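Local coordinates for protein diaminopimelate decarboxylase (Helicobacter pylori, PDB 2QGH) that catalyses the pyridoxal-5'-phosphate-dependent decarboxylation of diaminopimelate to L-lysine, the last step of lysine biosynthesis, at residues Met134-Ile139 with Phe188-Lys193. Residues are numbered along the deposited sequence; the frame is centred on the assembly and turned at random.
Sequences MELKTI and FLWAKK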
loop_
_atom_site.group_PDB
_atom_site.type_symbol
_atom_site.label_atom_id
_atom_site.label_comp_id
_atom_site.label_asym_id
_atom_site.label_seq_id
_atom_site.Cartn_x
_atom_site.Cartn_y
_atom_site.Cartn_z
ATOM N N MET A 134 16.692 19.957 -14.631
ATOM C CA MET A 134 15.806 19.720 -15.768
ATOM C C MET A 134 14.376 20.136 -15.423
ATOM O O MET A 134 13.607 20.519 -16.298
ATOM C CB MET A 134 15.840 18.243 -16.198
ATOM C CG MET A 134 15.152 17.985 -17.549
ATOM S SD MET A 134 15.172 16.258 -18.145
ATOM C CE MET A 134 16.974 16.026 -18.437
ATOM N N GLU A 135 14.015 20.058 -14.145
ATOM C CA GLU A 135 12.682 20.468 -13.713
ATOM C C GLU A 135 12.605 21.989 -13.820
ATOM O O GLU A 135 11.597 22.545 -14.236
ATOM C CB GLU A 135 12.428 20.069 -12.255
ATOM C CG GLU A 135 10.977 20.236 -11.812
ATOM C CD GLU A 135 10.836 20.434 -10.306
ATOM O OE1 GLU A 135 11.638 19.848 -9.546
ATOM O OE2 GLU A 135 9.910 21.167 -9.881
ATOM N N LEU A 136 13.680 22.657 -13.419
ATOM C CA LEU A 136 13.751 24.108 -13.459
ATOM C C LEU A 136 13.587 24.621 -14.891
ATOM O O LEU A 136 12.897 25.612 -15.128
ATOM C CB LEU A 136 15.090 24.580 -12.887
ATOM C CG LEU A 136 15.234 26.071 -12.563
ATOM C CD1 LEU A 136 14.367 26.433 -11.360
ATOM C CD2 LEU A 136 16.695 26.386 -12.271
ATOM N N LYS A 137 14.228 23.949 -15.840
ATOM C CA LYS A 137 14.138 24.346 -17.242
ATOM C C LYS A 137 12.738 24.063 -17.777
ATOM O O LYS A 137 12.226 24.787 -18.631
ATOM C CB LYS A 137 15.176 23.584 -18.076
ATOM C CG LYS A 137 16.618 23.996 -17.808
ATOM C CD LYS A 137 17.592 23.088 -18.546
ATOM C CE LYS A 137 19.026 23.604 -18.473
ATOM N NZ LYS A 137 19.271 24.734 -19.416
ATOM N N THR A 138 12.125 23.003 -17.263
ATOM C CA THR A 138 10.789 22.622 -17.684
ATOM C C THR A 138 9.790 23.667 -17.214
ATOM O O THR A 138 8.918 24.096 -17.975
ATOM C CB THR A 138 10.414 21.252 -17.112
ATOM O OG1 THR A 138 11.388 20.291 -17.534
ATOM C CG2 THR A 138 9.047 20.819 -17.605
ATOM N N ILE A 139 9.926 24.080 -15.961
ATOM C CA ILE A 139 9.045 25.086 -15.390
ATOM C C ILE A 139 9.189 26.398 -16.164
ATOM O O ILE A 139 8.195 27.068 -16.470
ATOM C CB ILE A 139 9.387 25.334 -13.910
ATOM C CG1 ILE A 139 9.162 24.051 -13.105
ATOM C CG2 ILE A 139 8.537 26.469 -13.358
ATOM C CD1 ILE A 139 9.659 24.122 -11.661
ATOM N N PHE A 188 20.441 28.282 -9.117
ATOM C CA PHE A 188 19.972 29.570 -8.630
ATOM C C PHE A 188 20.360 30.703 -9.577
ATOM O O PHE A 188 19.523 31.527 -9.952
ATOM C CB PHE A 188 20.549 29.852 -7.241
ATOM C CG PHE A 188 19.608 29.537 -6.117
ATOM C CD1 PHE A 188 19.857 28.470 -5.259
ATOM C CD2 PHE A 188 18.480 30.324 -5.900
ATOM C CE1 PHE A 188 18.997 28.192 -4.198
ATOM C CE2 PHE A 188 17.612 30.057 -4.842
ATOM C CZ PHE A 188 17.869 28.992 -3.991
ATOM N N LEU A 189 21.633 30.752 -9.949
ATOM C CA LEU A 189 22.107 31.792 -10.852
ATOM C C LEU A 189 21.272 31.742 -12.123
ATOM O O LEU A 189 20.908 32.773 -12.683
ATOM C CB LEU A 189 23.590 31.576 -11.180
ATOM C CG LEU A 189 24.525 31.680 -9.971
ATOM C CD1 LEU A 189 25.948 31.312 -10.360
ATOM C CD2 LEU A 189 24.461 33.095 -9.418
ATOM N N TRP A 190 20.953 30.523 -12.546
ATOM C CA TRP A 190 20.167 30.291 -13.748
ATOM C C TRP A 190 18.756 30.858 -13.644
ATOM O O TRP A 190 18.233 31.422 -14.607
ATOM C CB TRP A 190 20.083 28.799 -14.017
ATOM C CG TRP A 190 20.013 28.473 -15.451
ATOM C CD1 TRP A 190 21.066 28.330 -16.311
ATOM C CD2 TRP A 190 18.832 28.234 -16.213
ATOM N NE1 TRP A 190 20.610 28.011 -17.567
ATOM C CE2 TRP A 190 19.241 27.945 -17.535
ATOM C CE3 TRP A 190 17.467 28.234 -15.910
ATOM C CZ2 TRP A 190 18.333 27.655 -18.552
ATOM C CZ3 TRP A 190 16.565 27.946 -16.917
ATOM C CH2 TRP A 190 17.004 27.658 -18.227
ATOM N N ALA A 191 18.138 30.696 -12.477
ATOM C CA ALA A 191 16.787 31.198 -12.261
ATOM C C ALA A 191 16.801 32.720 -12.143
ATOM O O ALA A 191 15.808 33.380 -12.436
ATOM C CB ALA A 191 16.182 30.574 -11.000
ATOM N N LYS A 192 17.930 33.271 -11.712
ATOM C CA LYS A 192 18.064 34.719 -11.567
ATOM C C LYS A 192 18.069 35.385 -12.945
ATOM O O LYS A 192 17.335 36.338 -13.178
ATOM C CB LYS A 192 19.360 35.050 -10.814
ATOM C CG LYS A 192 19.603 36.525 -10.558
ATOM C CD LYS A 192 20.922 36.716 -9.812
ATOM C CE LYS A 192 21.239 38.182 -9.545
ATOM N NZ LYS A 192 21.640 38.920 -10.780
ATOM N N LYS A 193 18.892 34.861 -13.850
ATOM C CA LYS A 193 19.010 35.383 -15.213
ATOM C C LYS A 193 17.702 35.266 -15.996
ATOM O O LYS A 193 17.340 36.160 -16.761
ATOM C CB LYS A 193 20.097 34.624 -15.983
ATOM C CG LYS A 193 21.435 34.524 -15.278
ATOM C CD LYS A 193 22.490 33.856 -16.166
ATOM C CE LYS A 193 22.178 32.374 -16.456
ATOM N NZ LYS A 193 21.003 32.152 -17.360
#
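W190 reaches from segment 188-193 across to segment 134-139, where K137 and L136 receive its indole, a worked example of one large aromatic bridging two helices, the axes of these segments coming within 11.0 Å of each other. The K137 chain crosses the ring at roughly a right angle. Its CG lies 3.7 Å from W190 CH2 and makes an off-centre CH-pi contact with the six-membered ring. With CG anti to its own carbonyl carbon (chi1 -70°) the chain first runs out straight, then bends at chi4, and the amine NZ comes within 3.2 Å of W190 CZ2, an oblique approach. K137 CE lies over one face of the indole, offset toward the rim, and K193 NZ, from the same helix as the tryptophan, lies over the opposite one, also offset toward the rim.

The two helices are neighbours on the outside of the eight-stranded (beta/alpha) barrel of this fold-type III decarboxylase, following strands 127-130 and 150-155 respectively; their short axes diverge by only 10°, as befits helices that flank parallel strands. On the barrel side of the indole L136 takes over. Having its CG anti to the backbone N (chi1 -167°), it places CD2 obliquely to the indole, 4.2 Å from W190 CE3; the same methyl lies 4.4 Å from A191 CB. L136 and A191, both buried, also rest on L197 of strand 197-203, whereas the exposed K137 lies at the outer margin. F133 meets both K137, through a cation-pi contact, and the indole, edge-to-face.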